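Local coordinates for DUF5751 domain-containing protein (Sulfolobus tokodaii, PDB 2RBG), which is of unknown function but folds as a small alpha/beta protein with a five-stranded parallel sheet and probably assembles as a dimer, at residues R22-F25 with L26-S30; K80-K84 with S85-G89; D107-P110 with T111-R115. All blocks are in the same frame, centred on the assembly; numbering follows the deposited sequence.

Contact 1 (R22-F25 with L26-S30); sequences RKIF and LDVRS
Arg22 to Ser30 follow one another along the helix of residues 17-31, and the carbonyls of Lys23, Ile24 and Phe25 each accept an i to i+4 bond, from Asp27 N, Val28 N and Arg29 N, while the first bond, Leu26 N to Arg22 O, is weak at 3.3 Å. Successive side chains then fall on different faces. On the buried face Ile24 and Val28, one turn apart, stand flank to flank, with Ile24 CG2 4.2 Å from Val28 CG2. Because Val28 CG2 sits beside its own backbone N (chi1 170° places CG1 on the far side), this methyl also rests 3.2 Å from Ile24 O. Both residues face the sheet, Ile24 meeting Thr8 and Ile10, Val28 meeting Leu91 and, with Phe25, Ile63; Phe25 also touches Asn60. The polar ends leave the helix for partners elsewhere: Lys23 NZ makes a salt bridge with Asp76 of the second subunit and a cation-pi contact with Phe121, and Asp27 OD2 bonds to Tyr93 OH. Arg29 lays its extended chain past the carbonyl of Phe25, CG 3.2 Å from Phe25 O, on its way to Asn60. On the outer side Leu26 CD1 folds back to 3.1 Å from Arg22 O. Such an amphipathic helix, apolar ridge against the strands, is the crossover of a beta-alpha-beta unit, here linking parallel strands 6-11 and 35-41.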
loop_
_atom_site.group_PDB
_atom_site.type_symbol
_atom_site.label_atom_id
_atom_site.label_comp_id
_atom_site.label_asym_id
_atom_site.label_seq_id
_atom_site.Cartn_x
_atom_site.Cartn_y
_atom_site.Cartn_z
ATOM N N ARG A 22 7.530 13.287 -0.866
ATOM C CA ARG A 22 8.485 12.674 0.040
ATOM C C ARG A 22 8.439 11.171 -0.252
ATOM O O ARG A 22 9.467 10.493 -0.257
ATOM C CB ARG A 22 8.101 12.957 1.496
ATOM C CG ARG A 22 9.054 12.346 2.513
ATOM C CD ARG A 22 8.697 12.722 3.949
ATOM N NE ARG A 22 9.014 14.113 4.278
ATOM C CZ ARG A 22 8.946 14.612 5.510
ATOM N NH1 ARG A 22 8.573 13.834 6.520
ATOM N NH2 ARG A 22 9.252 15.884 5.740
ATOM N N LYS A 23 7.239 10.657 -0.514
ATOM C CA LYS A 23 7.068 9.239 -0.824
ATOM C C LYS A 23 7.702 8.905 -2.171
ATOM O O LYS A 23 8.378 7.890 -2.320
ATOM C CB LYS A 23 5.583 8.868 -0.882
ATOM C CG LYS A 23 4.838 8.935 0.443
ATOM C CD LYS A 23 3.405 8.427 0.270
ATOM C CE LYS A 23 2.700 8.282 1.605
ATOM N NZ LYS A 23 3.377 7.275 2.471
ATOM N N ILE A 24 7.470 9.766 -3.158
ATOM C CA ILE A 24 8.013 9.544 -4.489
ATOM C C ILE A 24 9.510 9.264 -4.470
ATOM O O ILE A 24 9.971 8.288 -5.052
ATOM C CB ILE A 24 7.738 10.757 -5.405
ATOM C CG1 ILE A 24 6.238 10.829 -5.712
ATOM C CG2 ILE A 24 8.556 10.643 -6.698
ATOM C CD1 ILE A 24 5.815 12.079 -6.455
ATOM N N PHE A 25 10.276 10.113 -3.796
ATOM C CA PHE A 25 11.717 9.910 -3.770
ATOM C C PHE A 25 12.160 8.706 -2.946
ATOM O O PHE A 25 13.184 8.093 -3.246
ATOM C CB PHE A 25 12.412 11.203 -3.336
ATOM C CG PHE A 25 12.373 12.275 -4.398
ATOM C CD1 PHE A 25 13.079 12.111 -5.591
ATOM C CD2 PHE A 25 11.581 13.405 -4.240
ATOM C CE1 PHE A 25 12.990 13.058 -6.612
ATOM C CE2 PHE A 25 11.483 14.359 -5.256
ATOM C CZ PHE A 25 12.191 14.182 -6.444
ATOM N N LEU A 26 11.392 8.351 -1.920
ATOM C CA LEU A 26 11.720 7.174 -1.123
ATOM C C LEU A 26 11.624 5.964 -2.055
ATOM O O LEU A 26 12.496 5.098 -2.071
ATOM C CB LEU A 26 10.721 6.993 0.026
ATOM C CG LEU A 26 11.134 7.372 1.449
ATOM C CD1 LEU A 26 11.368 8.850 1.529
ATOM C CD2 LEU A 26 10.045 6.969 2.428
ATOM N N ASP A 27 10.556 5.921 -2.844
ATOM C CA ASP A 27 10.341 4.812 -3.760
ATOM C C ASP A 27 11.324 4.801 -4.924
ATOM O O ASP A 27 11.819 3.741 -5.310
ATOM C CB ASP A 27 8.900 4.821 -4.279
ATOM C CG ASP A 27 7.893 4.481 -3.195
ATOM O OD1 ASP A 27 8.188 3.581 -2.378
ATOM O OD2 ASP A 27 6.809 5.098 -3.162
ATOM N N VAL A 28 11.617 5.973 -5.481
ATOM C CA VAL A 28 12.564 6.028 -6.591
ATOM C C VAL A 28 13.937 5.545 -6.125
ATOM O O VAL A 28 14.587 4.742 -6.797
ATOM C CB VAL A 28 12.692 7.456 -7.163
ATOM C CG1 VAL A 28 13.867 7.524 -8.136
ATOM C CG2 VAL A 28 11.397 7.841 -7.887
ATOM N N ARG A 29 14.374 6.017 -4.962
ATOM C CA ARG A 29 15.677 5.602 -4.448
ATOM C C ARG A 29 15.748 4.087 -4.256
ATOM O O ARG A 29 16.738 3.456 -4.625
ATOM C CB ARG A 29 15.981 6.309 -3.125
ATOM C CG ARG A 29 16.355 7.778 -3.267
ATOM C CD ARG A 29 16.630 8.372 -1.897
ATOM N NE ARG A 29 17.092 9.754 -1.952
ATOM C CZ ARG A 29 18.318 10.145 -1.622
ATOM N NH1 ARG A 29 19.214 9.257 -1.212
ATOM N NH2 ARG A 29 18.643 11.429 -1.685
ATOM N N SER A 30 14.694 3.502 -3.695
ATOM C CA SER A 30 14.664 2.059 -3.466
ATOM C C SER A 30 14.623 1.240 -4.755
ATOM O O SER A 30 15.045 0.083 -4.770
ATOM C CB SER A 30 13.458 1.674 -2.599
ATOM O OG SER A 30 13.633 2.106 -1.261
#

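Contact 2 (K80-K84 with S85-G89); sequences KNLEK and SEVDG
Leu82 and Ser85 meet across a type I beta turn that brings the chain off the helix of residues 75-82 and starts it toward strand 89-94 of the parallel sheet. The turn is closed by Ser85 N, which reaches Leu82 O at 3.1 Å; the donor stands above the carbonyl plane, 71° out of it, well off the direction of a lone pair. The buried side is the packed one. Leu82 lies there against Leu7, Leu109, Pro110 and Ile113. With its CG anti to the backbone N (chi1 -175°) and chi2 at 56°, its CD1 methyl comes to 4.2 Å from Ser85 CB and 4.4 Å from Val87 CG2, a light apolar touch that gains weight because Val87 rests on Leu7 and Ile113 too. The outer side is different in kind: Lys80, Glu83, Lys84 and Glu86 are exposed. There Lys80 NZ and Glu83 OE1, three residues apart, form a salt bridge of 3.0 Å, the ammonium approaching from above the carboxylate plane. Beyond the turn the segment is drawn in again, as Asp88 uses both carboxylate oxygens on the backbone nitrogens of Lys4 and Asn5. At the turn itself, Ser85 CB rests 3.7 Å from Leu82 O.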
loop_
_atom_site.group_PDB
_atom_site.type_symbol
_atom_site.label_atom_id
_atom_site.label_comp_id
_atom_site.label_asym_id
_atom_site.label_seq_id
_atom_site.Cartn_x
_atom_site.Cartn_y
_atom_site.Cartn_z
ATOM N N LYS A 80 0.213 10.295 -25.404
ATOM C CA LYS A 80 0.869 10.315 -26.710
ATOM C C LYS A 80 2.377 10.458 -26.529
ATOM O O LYS A 80 3.158 9.724 -27.134
ATOM C CB LYS A 80 0.337 11.466 -27.569
ATOM C CG LYS A 80 0.971 11.541 -28.958
ATOM C CD LYS A 80 0.739 10.258 -29.744
ATOM C CE LYS A 80 1.451 10.292 -31.092
ATOM N NZ LYS A 80 1.194 9.050 -31.884
ATOM N N ASN A 81 2.786 11.405 -25.689
ATOM C CA ASN A 81 4.201 11.633 -25.430
ATOM C C ASN A 81 4.860 10.400 -24.819
ATOM O O ASN A 81 6.052 10.164 -25.015
ATOM C CB ASN A 81 4.383 12.823 -24.486
ATOM C CG ASN A 81 4.076 14.156 -25.153
ATOM O OD1 ASN A 81 3.664 14.205 -26.313
ATOM N ND2 ASN A 81 4.277 15.243 -24.416
ATOM N N LEU A 82 4.083 9.624 -24.072
ATOM C CA LEU A 82 4.602 8.417 -23.431
ATOM C C LEU A 82 5.177 7.448 -24.468
ATOM O O LEU A 82 6.088 6.673 -24.171
ATOM C CB LEU A 82 3.491 7.734 -22.628
ATOM C CG LEU A 82 3.887 6.509 -21.795
ATOM C CD1 LEU A 82 5.013 6.873 -20.839
ATOM C CD2 LEU A 82 2.672 6.003 -21.028
ATOM N N GLU A 83 4.652 7.503 -25.688
ATOM C CA GLU A 83 5.135 6.623 -26.749
ATOM C C GLU A 83 6.623 6.820 -27.028
ATOM O O GLU A 83 7.298 5.896 -27.482
ATOM C CB GLU A 83 4.351 6.858 -28.042
ATOM C CG GLU A 83 2.868 6.564 -27.927
ATOM C CD GLU A 83 2.144 6.693 -29.253
ATOM O OE1 GLU A 83 2.770 7.147 -30.231
ATOM O OE2 GLU A 83 0.947 6.345 -29.314
ATOM N N LYS A 84 7.132 8.019 -26.754
ATOM C CA LYS A 84 8.541 8.330 -26.998
ATOM C C LYS A 84 9.413 8.324 -25.742
ATOM O O LYS A 84 10.625 8.519 -25.824
ATOM C CB LYS A 84 8.669 9.706 -27.659
ATOM C CG LYS A 84 8.036 9.828 -29.032
ATOM C CD LYS A 84 8.171 11.256 -29.551
ATOM C CE LYS A 84 7.582 11.405 -30.942
ATOM N NZ LYS A 84 8.293 10.562 -31.940
ATOM N N SER A 85 8.799 8.108 -24.585
ATOM C CA SER A 85 9.527 8.115 -23.322
ATOM C C SER A 85 10.080 6.745 -22.958
ATOM O O SER A 85 9.348 5.758 -22.923
ATOM C CB SER A 85 8.613 8.617 -22.200
ATOM O OG SER A 85 9.317 8.732 -20.975
ATOM N N GLU A 86 11.379 6.694 -22.686
ATOM C CA GLU A 86 12.026 5.447 -22.314
ATOM C C GLU A 86 11.957 5.258 -20.805
ATOM O O GLU A 86 12.804 5.761 -20.066
ATOM C CB GLU A 86 13.485 5.448 -22.779
ATOM C CG GLU A 86 14.330 4.310 -22.212
ATOM C CD GLU A 86 13.663 2.954 -22.342
ATOM O OE1 GLU A 86 13.229 2.606 -23.462
ATOM O OE2 GLU A 86 13.582 2.231 -21.323
ATOM N N VAL A 87 10.930 4.544 -20.358
ATOM C CA VAL A 87 10.730 4.262 -18.939
ATOM C C VAL A 87 10.677 2.749 -18.740
ATOM O O VAL A 87 10.270 2.018 -19.643
ATOM C CB VAL A 87 9.420 4.888 -18.429
ATOM C CG1 VAL A 87 9.523 6.404 -18.464
ATOM C CG2 VAL A 87 8.257 4.420 -19.286
ATOM N N ASP A 88 11.087 2.278 -17.564
ATOM C CA ASP A 88 11.093 0.843 -17.284
ATOM C C ASP A 88 10.435 0.420 -15.975
ATOM O O ASP A 88 10.260 -0.774 -15.721
ATOM C CB ASP A 88 12.524 0.308 -17.307
ATOM C CG ASP A 88 13.486 1.184 -16.531
ATOM O OD1 ASP A 88 13.046 1.873 -15.585
ATOM O OD2 ASP A 88 14.688 1.171 -16.863
ATOM N N GLY A 89 10.096 1.390 -15.137
ATOM C CA GLY A 89 9.449 1.086 -13.871
ATOM C C GLY A 89 8.278 2.033 -13.711
ATOM O O GLY A 89 8.245 3.076 -14.363
#

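Contact 3 (D107-P110 with T111-R115); sequences DNLP and TAIKR
Pro110 meets Ile113 and Lys114 at the start of a short helix, residues 111-114, where the proline occupies the N-cap position and its carbonyl opens the helical bonding. Pro110 O takes two backbone donors. Lys114 N reaches Pro110 O at 3.1 Å, nearly straight at 168°, and lies close to the line of the carbonyl bond; Ile113 N adds a weak, bent one. As a proline, the cap residue has no backbone N-H of its own to satisfy. A second acceptor, Asp107 O, near the end of the preceding helix of residues 99-107, receives Lys114 NZ at 3.1 Å. The ammonium arrives above the carbonyl plane, 48° out of it, and its neighbour Lys114 CE passes 3.1 Å from Leu109 O. What brings it there is a bend at chi3 (-71°), which folds the chain back over the connection between the two helices, with Lys114 CG set 3.8 Å from Leu109 CB. Asp107 OD1 stays 5.8 Å from Lys114 NZ, too far for a salt bridge, though its charge may still favour the ammonium here. With an alanine in place of Lys114, which lacks the ammonium and the methylenes over Leu109, Asp107 O would probably lose its side-chain donor and the connection between the helices be less firmly held.

Apolar contacts complete the other face. Leu109 is buried, its side chain against Leu9 and Leu90 of the sheet and Leu82, and its CD1 lightly touches Ile113 CG2. The Pro110 ring lies alongside the Ile113 side chain, and the end methyl Ile113 CD1 settles 3.7 Å from Pro110 CD.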
loop_
_atom_site.group_PDB
_atom_site.type_symbol
_atom_site.label_atom_id
_atom_site.label_comp_id
_atom_site.label_asym_id
_atom_site.label_seq_id
_atom_site.Cartn_x
_atom_site.Cartn_y
_atom_site.Cartn_z
ATOM N N ASP A 107 -5.187 2.113 -16.102
ATOM C CA ASP A 107 -5.784 1.083 -16.946
ATOM C C ASP A 107 -5.404 1.253 -18.414
ATOM O O ASP A 107 -5.365 0.277 -19.162
ATOM C CB ASP A 107 -7.315 1.096 -16.842
ATOM C CG ASP A 107 -7.818 0.704 -15.469
ATOM O OD1 ASP A 107 -7.205 -0.180 -14.834
ATOM O OD2 ASP A 107 -8.846 1.267 -15.032
ATOM N N ASN A 108 -5.132 2.488 -18.824
ATOM C CA ASN A 108 -4.785 2.761 -20.216
ATOM C C ASN A 108 -3.292 2.815 -20.527
ATOM O O ASN A 108 -2.908 3.133 -21.650
ATOM C CB ASN A 108 -5.445 4.061 -20.683
ATOM C CG ASN A 108 -6.947 3.929 -20.835
ATOM O OD1 ASN A 108 -7.681 3.827 -19.850
ATOM N ND2 ASN A 108 -7.413 3.921 -22.078
ATOM N N LEU A 109 -2.450 2.513 -19.546
ATOM C CA LEU A 109 -1.008 2.525 -19.778
ATOM C C LEU A 109 -0.611 1.271 -20.538
ATOM O O LEU A 109 -1.311 0.260 -20.486
ATOM C CB LEU A 109 -0.243 2.551 -18.453
ATOM C CG LEU A 109 -0.365 3.792 -17.571
ATOM C CD1 LEU A 109 0.347 3.537 -16.248
ATOM C CD2 LEU A 109 0.234 4.997 -18.281
ATOM N N PRO A 110 0.523 1.319 -21.257
ATOM C CA PRO A 110 0.988 0.153 -22.013
ATOM C C PRO A 110 1.165 -1.049 -21.086
ATOM O O PRO A 110 1.535 -0.898 -19.919
ATOM C CB PRO A 110 2.315 0.628 -22.596
ATOM C CG PRO A 110 2.080 2.094 -22.796
ATOM C CD PRO A 110 1.385 2.486 -21.510
ATOM N N THR A 111 0.906 -2.238 -21.612
ATOM C CA THR A 111 1.027 -3.466 -20.837
ATOM C C THR A 111 2.379 -3.604 -20.135
ATOM O O THR A 111 2.439 -3.898 -18.942
ATOM C CB THR A 111 0.828 -4.698 -21.738
ATOM O OG1 THR A 111 -0.468 -4.640 -22.342
ATOM C CG2 THR A 111 0.950 -5.975 -20.925
ATOM N N ALA A 112 3.457 -3.391 -20.883
ATOM C CA ALA A 112 4.806 -3.514 -20.338
ATOM C C ALA A 112 5.065 -2.595 -19.151
ATOM O O ALA A 112 5.816 -2.943 -18.241
ATOM C CB ALA A 112 5.836 -3.252 -21.434
ATOM N N ILE A 113 4.444 -1.422 -19.156
ATOM C CA ILE A 113 4.637 -0.470 -18.070
ATOM C C ILE A 113 3.876 -0.899 -16.820
ATOM O O ILE A 113 4.415 -0.865 -15.714
ATOM C CB ILE A 113 4.198 0.945 -18.493
ATOM C CG1 ILE A 113 5.083 1.422 -19.650
ATOM C CG2 ILE A 113 4.309 1.904 -17.314
ATOM C CD1 ILE A 113 4.806 2.836 -20.113
ATOM N N LYS A 114 2.627 -1.311 -16.997
ATOM C CA LYS A 114 1.816 -1.751 -15.869
ATOM C C LYS A 114 2.412 -2.976 -15.187
ATOM O O LYS A 114 2.242 -3.165 -13.984
ATOM C CB LYS A 114 0.389 -2.063 -16.329
ATOM C CG LYS A 114 -0.399 -0.837 -16.757
ATOM C CD LYS A 114 -1.850 -1.170 -17.073
ATOM C CE LYS A 114 -1.982 -1.962 -18.359
ATOM N NZ LYS A 114 -3.412 -2.146 -18.741
ATOM N N ARG A 115 3.124 -3.800 -15.949
ATOM C CA ARG A 115 3.716 -5.009 -15.388
ATOM C C ARG A 115 4.927 -4.737 -14.506
ATOM O O ARG A 115 5.383 -5.623 -13.784
ATOM C CB ARG A 115 4.086 -5.985 -16.507
ATOM C CG ARG A 115 2.908 -6.314 -17.409
ATOM C CD ARG A 115 3.003 -7.703 -18.014
ATOM N NE ARG A 115 1.877 -7.963 -18.907
ATOM C CZ ARG A 115 1.550 -9.164 -19.374
ATOM N NH1 ARG A 115 2.263 -10.228 -19.031
ATOM N NH2 ARG A 115 0.511 -9.298 -20.189
#

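How the contacts relate
The three contacts come in series along one chain and illustrate how local helical geometry serves a layered alpha/beta fold. Contact 1 lies in helix 17-31, which joins strands 6-11 and 35-41; its centre is about 20 Å from that of contact 2 and 21 Å from that of contact 3, and it touches neither. Contacts 2 and 3, their centres about 11 Å apart, do meet, Leu82 CD2 packing 3.8 Å from Pro110 CD. Strands 6-11 and 89-94, neighbours in the parallel sheet, are the shared floor: all three contacts rest on the first, and contacts 1 and 3 on the second, into which contact 2 leads. Contact 1, through Lys23, reaches the second subunit, which touches neither other contact.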